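Local coordinates for protein SsfX3 (Streptomyces sp. SF2575, PDB 3SKV) that probably transfers a salicylyl group onto a tetracycline intermediate, as an acyltransferase of the GDSL/SGNH hydrolase fold with an added jelly-roll domain, at residues P204-T207 and A213-E216; Q221-A226 and R241-D246; N269-V274 and E320-H325; P285-S290 and L378-V383. The protein carries 1 engineered substitution. One frame throughout, in Å; residues are numbered along the deposited sequence.

Interaction 1. Residues P204-T207 and A213-E216; sequences PSRT and ARAE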
loop_
_atom_site.group_PDB
_atom_site.type_symbol
_atom_site.label_atom_id
_atom_site.label_comp_id
_atom_site.label_asym_id
_atom_site.label_seq_id
_atom_site.Cartn_x
_atom_site.Cartn_y
_atom_site.Cartn_z
ATOM N N PRO A 204 -6.169 5.227 -7.720
ATOM C CA PRO A 204 -4.967 4.725 -6.977
ATOM C C PRO A 204 -4.032 5.732 -6.308
ATOM O O PRO A 204 -3.408 5.394 -5.299
ATOM C CB PRO A 204 -4.226 3.861 -8.008
ATOM C CG PRO A 204 -5.256 3.511 -9.022
ATOM C CD PRO A 204 -6.247 4.623 -9.072
ATOM N N SER A 205 -3.887 6.945 -6.888
ATOM C CA SER A 205 -3.007 7.966 -6.320
ATOM C C SER A 205 -3.753 8.739 -5.226
ATOM O O SER A 205 -3.178 9.626 -4.587
ATOM C CB SER A 205 -2.473 8.903 -7.403
ATOM O OG SER A 205 -3.520 9.678 -7.962
ATOM N N ARG A 206 -5.017 8.348 -4.961
ATOM C CA ARG A 206 -5.825 9.045 -3.975
ATOM C C ARG A 206 -6.266 8.208 -2.781
ATOM O O ARG A 206 -7.242 8.564 -2.112
ATOM C CB ARG A 206 -6.935 9.857 -4.653
ATOM C CG ARG A 206 -6.397 11.116 -5.368
ATOM C CD ARG A 206 -7.468 11.916 -6.072
ATOM N NE ARG A 206 -7.851 11.231 -7.312
ATOM C CZ ARG A 206 -8.906 11.544 -8.063
ATOM N NH1 ARG A 206 -9.706 12.548 -7.712
ATOM N NH2 ARG A 206 -9.175 10.850 -9.163
ATOM N N THR A 207 -5.504 7.125 -2.463
ATOM C CA THR A 207 -5.738 6.341 -1.244
ATOM C C THR A 207 -5.121 7.181 -0.119
ATOM O O THR A 207 -4.307 8.071 -0.403
ATOM C CB THR A 207 -5.100 4.930 -1.296
ATOM O OG1 THR A 207 -3.686 5.049 -1.399
ATOM C CG2 THR A 207 -5.629 4.071 -2.438
ATOM N N ALA A 213 1.882 9.888 1.535
ATOM C CA ALA A 213 3.240 9.800 0.967
ATOM C C ALA A 213 3.570 10.977 0.058
ATOM O O ALA A 213 4.666 11.540 0.143
ATOM C CB ALA A 213 3.424 8.502 0.197
ATOM N N ARG A 214 2.631 11.345 -0.809
ATOM C CA ARG A 214 2.811 12.443 -1.756
ATOM C C ARG A 214 2.962 13.782 -1.028
ATOM O O ARG A 214 3.835 14.572 -1.393
ATOM C CB ARG A 214 1.660 12.507 -2.765
ATOM C CG ARG A 214 1.648 11.374 -3.756
ATOM C CD ARG A 214 0.306 11.277 -4.458
ATOM N NE ARG A 214 0.050 12.433 -5.313
ATOM C CZ ARG A 214 -1.142 12.773 -5.779
ATOM N NH1 ARG A 214 -2.205 12.039 -5.488
ATOM N NH2 ARG A 214 -1.277 13.844 -6.560
ATOM N N ALA A 215 2.145 14.014 0.019
ATOM C CA ALA A 215 2.219 15.262 0.770
ATOM C C ALA A 215 3.527 15.344 1.560
ATOM O O ALA A 215 4.058 16.438 1.766
ATOM C CB ALA A 215 1.037 15.385 1.696
ATOM N N GLU A 216 4.047 14.183 1.998
ATOM C CA GLU A 216 5.273 14.124 2.777
ATOM C C GLU A 216 6.554 14.010 1.961
ATOM O O GLU A 216 7.615 14.255 2.518
ATOM C CB GLU A 216 5.195 13.009 3.841
ATOM C CG GLU A 216 4.345 13.371 5.059
ATOM C CD GLU A 216 4.709 14.643 5.816
ATOM O OE1 GLU A 216 5.916 14.954 5.946
ATOM O OE2 GLU A 216 3.780 15.318 6.311
#
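Arg214 reaches from helix 208-216 back to the backbone of Ser205, in the loop that leads into the same helix. The contact belongs to the GDSL/SGNH domain, an alpha/beta fold built on a five-stranded parallel sheet, and its surroundings, strands 120-125 and 153-158, come from one antiparallel sheet of the jelly-roll part. Traced outward, the Arg214 side chain begins by pointing toward the loop, though Arg214 CB is still 5.9 Å from Ser205 O. CG stands beside the backbone N (chi1 -70°) and the chain runs on extended until it bends at chi3, 66°, which turns NE and the head group after CD. CD is the first atom near the loop, 3.9 Å from Ser205 O. CZ comes equally close, but the bond is made by NH1, whose distance to Ser205 O is 2.8 Å. The oxygen lies at the edge of the guanidinium and close to its plane, while the nitrogen meets the carbonyl from above the C=O plane. An N-H...O angle of 135° marks the bond as short but bent. NH2 goes to Gly127 O, so two backbone carbonyls from different parts of the chain fix the rotation of the head group, and Leu124 and Trp158 pack on the same side chain. Arg206 lends CG to the edge of this site, its NE being bonded to Ser203 OG. Ser205 OG pairs with Asp122 OD2 and merely passes Arg214 NH1, at 3.7 Å.

Interaction 2. Residues Q221-A226 and R241-D246; sequences QSLSFA and RDLPAD
The backbones stay well separated, with Gln221 and Ala245 the closest pair at 9.1 Å between CA atoms, and the gap is bridged by Leu243 meeting Leu223 and Gln221. These residues belong to a beta-alpha-beta crossover in the parallel sheet of the SGNH fold: strand 219-223 lies at its edge, helix 234-242 follows, and the chain enters strand 247-252 after passing over strand 187-192. Leu243 follows helix 234-242. Its CD2 meets Leu223 CD1 tip to tip at 4.1 Å, a loose van der Waals distance. Leu223 directs its branch there with CG beside the backbone N (chi1 -65°), and it also touches Leu239 and Ile240 of the helix. Gln221 adds the aliphatic part of its chain, CG lying 4.5 Å from Leu243 CD2, and its NE2 makes weak bonds to Ser222 O and Gly46 O. Ile189 of the strand that is passed over touches both leucines. Nearby, Arg241 grips Asp242 side-on: NE reaches OD1 of Asp242 at 2.9 Å, and NH2 takes the other oxygen. Glu279 and Arg280 extend this pair into a charged cluster. Across the two segments no hydrogen bond or salt bridge exists; the direct contact, burying 84 Å², is apolar and nondirectional, which implies that the position of each segment owes much to backbone bonds with strand 187-192.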
loop_
_atom_site.group_PDB
_atom_site.type_symbol
_atom_site.label_atom_id
_atom_site.label_comp_id
_atom_site.label_asym_id
_atom_site.label_seq_id
_atom_site.Cartn_x
_atom_site.Cartn_y
_atom_site.Cartn_z
ATOM N N GLN A 221 5.928 2.045 0.223
ATOM C CA GLN A 221 5.951 0.606 0.056
ATOM C C GLN A 221 4.888 0.036 0.998
ATOM O O GLN A 221 5.046 0.050 2.210
ATOM C CB GLN A 221 7.318 0.016 0.372
ATOM C CG GLN A 221 7.340 -1.502 0.339
ATOM C CD GLN A 221 7.244 -2.069 -1.065
ATOM O OE1 GLN A 221 8.106 -1.827 -1.901
ATOM N NE2 GLN A 221 6.199 -2.837 -1.321
ATOM N N SER A 222 3.798 -0.446 0.415
ATOM C CA SER A 222 2.679 -1.026 1.137
ATOM C C SER A 222 2.879 -2.523 1.264
ATOM O O SER A 222 3.164 -3.209 0.276
ATOM C CB SER A 222 1.369 -0.754 0.399
ATOM O OG SER A 222 0.296 -1.510 0.957
ATOM N N LEU A 223 2.751 -3.025 2.477
ATOM C CA LEU A 223 2.774 -4.435 2.811
ATOM C C LEU A 223 1.483 -4.704 3.585
ATOM O O LEU A 223 1.444 -5.514 4.513
ATOM C CB LEU A 223 4.023 -4.827 3.613
ATOM C CG LEU A 223 5.367 -4.698 2.921
ATOM C CD1 LEU A 223 6.464 -5.004 3.854
ATOM C CD2 LEU A 223 5.476 -5.604 1.728
ATOM N N SER A 224 0.417 -3.987 3.182
ATOM C CA SER A 224 -0.964 -4.096 3.651
ATOM C C SER A 224 -1.676 -5.126 2.765
ATOM O O SER A 224 -1.849 -4.904 1.566
ATOM C CB SER A 224 -1.678 -2.756 3.519
ATOM O OG SER A 224 -1.639 -2.016 4.729
ATOM N N PHE A 225 -2.081 -6.263 3.343
ATOM C CA PHE A 225 -2.765 -7.276 2.539
ATOM C C PHE A 225 -4.093 -7.661 3.199
ATOM O O PHE A 225 -4.465 -8.851 3.208
ATOM C CB PHE A 225 -1.837 -8.493 2.337
ATOM C CG PHE A 225 -0.458 -8.169 1.819
ATOM C CD1 PHE A 225 -0.246 -7.918 0.467
ATOM C CD2 PHE A 225 0.633 -8.131 2.676
ATOM C CE1 PHE A 225 1.034 -7.620 -0.016
ATOM C CE2 PHE A 225 1.913 -7.876 2.187
ATOM C CZ PHE A 225 2.105 -7.620 0.840
ATOM N N ALA A 226 -4.803 -6.636 3.779
ATOM C CA ALA A 226 -6.066 -6.757 4.549
ATOM C C ALA A 226 -5.855 -7.662 5.802
ATOM O O ALA A 226 -4.708 -7.912 6.151
ATOM C CB ALA A 226 -7.209 -7.246 3.662
ATOM N N ARG A 241 12.627 -5.924 7.390
ATOM C CA ARG A 241 14.029 -5.873 7.787
ATOM C C ARG A 241 14.948 -5.817 6.553
ATOM O O ARG A 241 15.951 -5.093 6.568
ATOM C CB ARG A 241 14.360 -7.135 8.611
ATOM C CG ARG A 241 15.799 -7.227 9.075
ATOM C CD ARG A 241 16.232 -8.622 9.447
ATOM N NE ARG A 241 16.097 -9.539 8.326
ATOM C CZ ARG A 241 16.123 -10.859 8.437
ATOM N NH1 ARG A 241 16.227 -11.433 9.634
ATOM N NH2 ARG A 241 15.994 -11.618 7.362
ATOM N N ASP A 242 14.610 -6.605 5.503
ATOM C CA ASP A 242 15.415 -6.711 4.296
ATOM C C ASP A 242 15.118 -5.648 3.223
ATOM O O ASP A 242 15.783 -5.598 2.198
ATOM C CB ASP A 242 15.374 -8.160 3.768
ATOM C CG ASP A 242 15.918 -9.209 4.757
ATOM O OD1 ASP A 242 16.826 -8.869 5.555
ATOM O OD2 ASP A 242 15.424 -10.362 4.740
ATOM N N LEU A 243 14.177 -4.752 3.496
ATOM C CA LEU A 243 13.755 -3.665 2.609
ATOM C C LEU A 243 14.382 -2.322 3.054
ATOM O O LEU A 243 14.558 -2.143 4.255
ATOM C CB LEU A 243 12.224 -3.565 2.704
ATOM C CG LEU A 243 11.340 -3.980 1.518
ATOM C CD1 LEU A 243 12.032 -4.857 0.543
ATOM C CD2 LEU A 243 10.083 -4.639 1.980
ATOM N N PRO A 244 14.704 -1.350 2.145
ATOM C CA PRO A 244 15.197 -0.037 2.635
ATOM C C PRO A 244 14.042 0.720 3.320
ATOM O O PRO A 244 12.877 0.639 2.863
ATOM C CB PRO A 244 15.655 0.686 1.362
ATOM C CG PRO A 244 14.898 0.060 0.251
ATOM C CD PRO A 244 14.530 -1.351 0.668
ATOM N N ALA A 245 14.346 1.411 4.436
ATOM C CA ALA A 245 13.305 2.127 5.178
ATOM C C ALA A 245 13.842 3.263 5.991
ATOM O O ALA A 245 14.810 3.105 6.748
ATOM C CB ALA A 245 12.563 1.165 6.093
ATOM N N ASP A 246 13.159 4.393 5.894
ATOM C CA ASP A 246 13.497 5.585 6.663
ATOM C C ASP A 246 12.404 5.858 7.674
ATOM O O ASP A 246 12.646 6.593 8.615
ATOM C CB ASP A 246 13.719 6.775 5.742
ATOM C CG ASP A 246 14.912 6.564 4.855
ATOM O OD1 ASP A 246 16.055 6.741 5.347
ATOM O OD2 ASP A 246 14.719 6.156 3.685
#

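Interaction 3. Residues N269-V274 and E320-H325; sequences NLVGFV and ELLRKH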
loop_
_atom_site.group_PDB
_atom_site.type_symbol
_atom_site.label_atom_id
_atom_site.label_comp_id
_atom_site.label_asym_id
_atom_site.label_seq_id
_atom_site.Cartn_x
_atom_site.Cartn_y
_atom_site.Cartn_z
ATOM N N ASN A 269 4.623 -11.853 19.953
ATOM C CA ASN A 269 4.720 -11.752 18.501
ATOM C C ASN A 269 5.082 -10.357 18.048
ATOM O O ASN A 269 5.855 -10.220 17.100
ATOM C CB ASN A 269 3.444 -12.254 17.815
ATOM C CG ASN A 269 3.154 -13.742 17.964
ATOM O OD1 ASN A 269 2.007 -14.179 17.841
ATOM N ND2 ASN A 269 4.162 -14.567 18.207
ATOM N N LEU A 270 4.561 -9.323 18.744
ATOM C CA LEU A 270 4.830 -7.916 18.434
ATOM C C LEU A 270 6.267 -7.522 18.816
ATOM O O LEU A 270 6.984 -6.906 18.008
ATOM C CB LEU A 270 3.779 -7.016 19.106
ATOM C CG LEU A 270 3.809 -5.516 18.786
ATOM C CD1 LEU A 270 4.001 -5.229 17.264
ATOM C CD2 LEU A 270 2.584 -4.812 19.357
ATOM N N VAL A 271 6.702 -7.923 20.023
ATOM C CA VAL A 271 8.079 -7.706 20.494
ATOM C C VAL A 271 9.043 -8.369 19.476
ATOM O O VAL A 271 9.919 -7.690 18.927
ATOM C CB VAL A 271 8.282 -8.224 21.936
ATOM C CG1 VAL A 271 9.756 -8.451 22.243
ATOM C CG2 VAL A 271 7.644 -7.281 22.951
ATOM N N GLY A 272 8.796 -9.646 19.173
ATOM C CA GLY A 272 9.569 -10.413 18.201
ATOM C C GLY A 272 9.621 -9.748 16.847
ATOM O O GLY A 272 10.697 -9.616 16.263
ATOM N N PHE A 273 8.467 -9.253 16.379
ATOM C CA PHE A 273 8.324 -8.542 15.100
ATOM C C PHE A 273 9.258 -7.337 14.975
ATOM O O PHE A 273 9.987 -7.222 13.981
ATOM C CB PHE A 273 6.866 -8.145 14.878
ATOM C CG PHE A 273 6.461 -7.932 13.437
ATOM C CD1 PHE A 273 5.951 -8.984 12.673
ATOM C CD2 PHE A 273 6.476 -6.661 12.878
ATOM C CE1 PHE A 273 5.517 -8.773 11.354
ATOM C CE2 PHE A 273 6.060 -6.455 11.550
ATOM C CZ PHE A 273 5.602 -7.521 10.793
ATOM N N VAL A 274 9.255 -6.446 16.000
ATOM C CA VAL A 274 10.105 -5.238 16.062
ATOM C C VAL A 274 11.592 -5.629 16.129
ATOM O O VAL A 274 12.403 -5.035 15.415
ATOM C CB VAL A 274 9.692 -4.334 17.246
ATOM C CG1 VAL A 274 10.735 -3.255 17.551
ATOM C CG2 VAL A 274 8.330 -3.713 16.996
ATOM N N GLU A 320 5.777 0.824 25.325
ATOM C CA GLU A 320 6.348 1.315 26.570
ATOM C C GLU A 320 7.523 0.420 27.014
ATOM O O GLU A 320 8.548 0.938 27.448
ATOM C CB GLU A 320 5.277 1.383 27.679
ATOM C CG GLU A 320 4.247 2.494 27.526
ATOM C CD GLU A 320 3.020 2.465 28.438
ATOM O OE1 GLU A 320 2.858 1.495 29.218
ATOM O OE2 GLU A 320 2.206 3.417 28.354
ATOM N N LEU A 321 7.380 -0.910 26.871
ATOM C CA LEU A 321 8.403 -1.885 27.241
ATOM C C LEU A 321 9.682 -1.714 26.409
ATOM O O LEU A 321 10.765 -1.634 26.971
ATOM C CB LEU A 321 7.833 -3.310 27.154
ATOM C CG LEU A 321 8.809 -4.453 27.443
ATOM C CD1 LEU A 321 8.934 -4.717 28.911
ATOM C CD2 LEU A 321 8.440 -5.709 26.680
ATOM N N LEU A 322 9.550 -1.600 25.085
ATOM C CA LEU A 322 10.675 -1.387 24.177
ATOM C C LEU A 322 11.404 -0.062 24.477
ATOM O O LEU A 322 12.637 -0.039 24.542
ATOM C CB LEU A 322 10.173 -1.423 22.728
ATOM C CG LEU A 322 10.165 -2.757 21.963
ATOM C CD1 LEU A 322 10.056 -3.954 22.873
ATOM C CD2 LEU A 322 9.078 -2.768 20.960
ATOM N N ARG A 323 10.635 1.013 24.701
ATOM C CA ARG A 323 11.101 2.356 25.052
ATOM C C ARG A 323 11.867 2.333 26.387
ATOM O O ARG A 323 13.015 2.780 26.416
ATOM C CB ARG A 323 9.902 3.337 25.119
ATOM C CG ARG A 323 10.261 4.835 25.139
ATOM C CD ARG A 323 9.091 5.698 24.655
ATOM N NE ARG A 323 9.505 7.007 24.126
ATOM C CZ ARG A 323 9.042 7.553 22.999
ATOM N NH1 ARG A 323 8.165 6.900 22.247
ATOM N NH2 ARG A 323 9.472 8.746 22.605
ATOM N N LYS A 324 11.252 1.755 27.463
ATOM C CA LYS A 324 11.786 1.653 28.826
ATOM C C LYS A 324 13.178 0.978 28.845
ATOM O O LYS A 324 14.064 1.384 29.600
ATOM C CB LYS A 324 10.795 0.877 29.707
ATOM C CG LYS A 324 11.188 0.778 31.168
ATOM C CD LYS A 324 10.372 -0.253 31.894
ATOM C CE LYS A 324 11.278 -1.103 32.733
ATOM N NZ LYS A 324 10.541 -2.237 33.342
ATOM N N HIS A 325 13.369 -0.023 28.005
ATOM C CA HIS A 325 14.636 -0.712 27.935
ATOM C C HIS A 325 15.594 -0.221 26.821
ATOM O O HIS A 325 16.435 -0.991 26.350
ATOM C CB HIS A 325 14.429 -2.211 27.897
ATOM C CG HIS A 325 13.708 -2.766 29.077
ATOM N ND1 HIS A 325 12.326 -2.767 29.136
ATOM C CD2 HIS A 325 14.199 -3.254 30.239
ATOM C CE1 HIS A 325 12.017 -3.295 30.309
ATOM N NE2 HIS A 325 13.109 -3.580 31.022
#
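Leu322 meets Val274 and Val271 where helix 308-324 leans against helix 266-278. The axes of the short segments approach to 11.4 Å with a signed crossing angle of -47°, a separation wide enough for side chains to fill. The inner part is the tighter one. Val274 and Leu322 reach tip to tip, and Leu322 CD2 sits 3.8 Å from Val274 CG1, with CB and CG2 of the same valine only slightly farther. Val274 also touches Ile286 and Leu288 of strand 286-290, which places this end of the contact against the parallel sheet. Toward solvent the packing thins. There CG2 of Val271, placed beside the backbone N, lies 4.1 Å from Leu322 CD1 and equally far from CD2 of the exposed Leu321, whose side chain crosses the valine at about a right angle. Three residues on, helix 308-324 ends, and His325 ND1 donates to Leu321 O at 2.9 Å and 169°, nearly straight, while His325 N reaches that oxygen from the opposite face of its plane. With only aliphatic carbons meeting across the interface, its cohesion is hydrophobic; the two bonds to Leu321 O finish the helix and do not cross between the segments.

Interaction 4. Residues P285-S290 and L378-V383; sequences PIVLGS and LGVLPV
Ser290 OG is hydrogen-bonded to both Tyr332 OH and Gly335 N, in the segment whose Pro285 and Val287 pack on Leu378 and Val380. Strand 286-290 runs inside the parallel sheet of the SGNH fold, between strands 247-252 and 330-333, and the chain leaving helix 361-377 crosses one face of it. Helix 361-377 finishes in a Schellman motif: Gly379 has a positive phi of 82°, and the turn delivers Val380 to the sheet just after Leu378. The alternation of the strand decides who takes part, since Val287 points toward the turn and Ile286 points away; the Ile286 side chain touches Val274 and Ile277 of helix 266-278. The two methyls of Val287 divide the work. CG1, anti to the backbone N, meets Leu378 CD1 at 3.9 Å, and CG2 lies 4.1 Å from Val380 CG2. Leu333 and Leu247, on the neighbouring strands, touch Leu378 and Val380 respectively, and widen this apolar patch of the sheet. Nothing polar passes between the two segments, which bury 163 Å² together. The closest approach falls just before the strand, where the CG1 methyl of Val380 presses on Pro285 CB at 3.6 Å.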
loop_
_atom_site.group_PDB
_atom_site.type_symbol
_atom_site.label_atom_id
_atom_site.label_comp_id
_atom_site.label_asym_id
_atom_site.label_seq_id
_atom_site.Cartn_x
_atom_site.Cartn_y
_atom_site.Cartn_z
ATOM N N PRO A 285 12.727 5.192 12.740
ATOM C CA PRO A 285 11.483 5.346 13.523
ATOM C C PRO A 285 10.461 4.267 13.165
ATOM O O PRO A 285 10.111 4.104 11.998
ATOM C CB PRO A 285 10.975 6.755 13.126
ATOM C CG PRO A 285 12.098 7.416 12.418
ATOM C CD PRO A 285 12.955 6.354 11.849
ATOM N N ILE A 286 10.035 3.494 14.171
ATOM C CA ILE A 286 9.015 2.455 14.053
ATOM C C ILE A 286 7.796 2.961 14.812
ATOM O O ILE A 286 7.876 3.270 16.018
ATOM C CB ILE A 286 9.467 1.049 14.554
ATOM C CG1 ILE A 286 10.657 0.493 13.718
ATOM C CG2 ILE A 286 8.262 0.061 14.533
ATOM C CD1 ILE A 286 11.255 -0.755 14.309
ATOM N N VAL A 287 6.681 3.084 14.093
ATOM C CA VAL A 287 5.425 3.542 14.646
ATOM C C VAL A 287 4.528 2.348 14.833
ATOM O O VAL A 287 4.137 1.675 13.878
ATOM C CB VAL A 287 4.799 4.670 13.797
ATOM C CG1 VAL A 287 3.489 5.115 14.385
ATOM C CG2 VAL A 287 5.758 5.842 13.683
ATOM N N LEU A 288 4.248 2.067 16.093
ATOM C CA LEU A 288 3.401 0.969 16.552
ATOM C C LEU A 288 1.984 1.486 16.705
ATOM O O LEU A 288 1.660 2.240 17.635
ATOM C CB LEU A 288 3.953 0.477 17.878
ATOM C CG LEU A 288 4.566 -0.902 17.864
ATOM C CD1 LEU A 288 5.435 -1.166 16.624
ATOM C CD2 LEU A 288 5.316 -1.147 19.129
ATOM N N GLY A 289 1.178 1.138 15.724
ATOM C CA GLY A 289 -0.194 1.599 15.656
ATOM C C GLY A 289 -1.197 0.601 16.163
ATOM O O GLY A 289 -1.193 -0.555 15.753
ATOM N N SER A 290 -2.062 1.048 17.067
ATOM C CA SER A 290 -3.157 0.222 17.525
ATOM C C SER A 290 -4.196 0.358 16.439
ATOM O O SER A 290 -4.209 1.357 15.709
ATOM C CB SER A 290 -3.702 0.702 18.868
ATOM O OG SER A 290 -4.082 2.060 18.820
ATOM N N LEU A 378 4.420 12.813 16.947
ATOM C CA LEU A 378 5.413 11.848 17.458
ATOM C C LEU A 378 6.853 12.278 17.131
ATOM O O LEU A 378 7.794 11.723 17.681
ATOM C CB LEU A 378 5.178 10.433 16.914
ATOM C CG LEU A 378 3.858 9.748 17.231
ATOM C CD1 LEU A 378 3.701 8.506 16.383
ATOM C CD2 LEU A 378 3.739 9.404 18.691
ATOM N N GLY A 379 7.006 13.237 16.224
ATOM C CA GLY A 379 8.313 13.729 15.809
ATOM C C GLY A 379 9.009 12.880 14.760
ATOM O O GLY A 379 10.210 13.044 14.558
ATOM N N VAL A 380 8.278 11.981 14.075
ATOM C CA VAL A 380 8.832 11.113 13.031
ATOM C C VAL A 380 8.724 11.785 11.649
ATOM O O VAL A 380 9.440 11.408 10.719
ATOM C CB VAL A 380 8.259 9.664 13.038
ATOM C CG1 VAL A 380 8.408 9.009 14.410
ATOM C CG2 VAL A 380 6.802 9.625 12.570
ATOM N N LEU A 381 7.831 12.790 11.541
ATOM C CA LEU A 381 7.568 13.569 10.345
ATOM C C LEU A 381 7.972 15.015 10.607
ATOM O O LEU A 381 7.641 15.538 11.677
ATOM C CB LEU A 381 6.072 13.484 9.994
ATOM C CG LEU A 381 5.675 12.680 8.761
ATOM C CD1 LEU A 381 6.516 11.434 8.589
ATOM C CD2 LEU A 381 4.194 12.367 8.766
ATOM N N PRO A 382 8.708 15.684 9.684
ATOM C CA PRO A 382 9.192 15.204 8.370
ATOM C C PRO A 382 10.360 14.234 8.504
ATOM O O PRO A 382 10.958 14.161 9.570
ATOM C CB PRO A 382 9.609 16.501 7.668
ATOM C CG PRO A 382 10.057 17.391 8.788
ATOM C CD PRO A 382 9.111 17.085 9.924
ATOM N N VAL A 383 10.708 13.521 7.420
ATOM C CA VAL A 383 11.805 12.543 7.443
ATOM C C VAL A 383 13.159 13.185 7.091
ATOM O O VAL A 383 14.154 12.953 7.798
ATOM C CB VAL A 383 11.476 11.253 6.652
ATOM C CG1 VAL A 383 12.596 10.235 6.775
ATOM C CG2 VAL A 383 10.162 10.645 7.135
#

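From the N terminus, interaction 1 closes a short span that takes in most of helix 208-216. Interaction 2 follows in series and closes the crossover from strand 219-223 to the approach to strand 247-252. Interactions 3 and 4 cross along the chain: 269-274, 285-290, 320-325 and 378-383 alternate, so strand 286-290 lies within the span of interaction 3, and Val274 CG2 touches Leu288 CD1 at 3.9 Å. Interaction 4 brings the C-terminal segment back to earlier parts: Leu381 meets Glu216 of interaction 1, and Val383 meets Asp246 of interaction 2. Interactions 2 and 4 reach the parallel sheet, interaction 3 joins two helices beside it, and interaction 1 lies next to the jelly-roll strands.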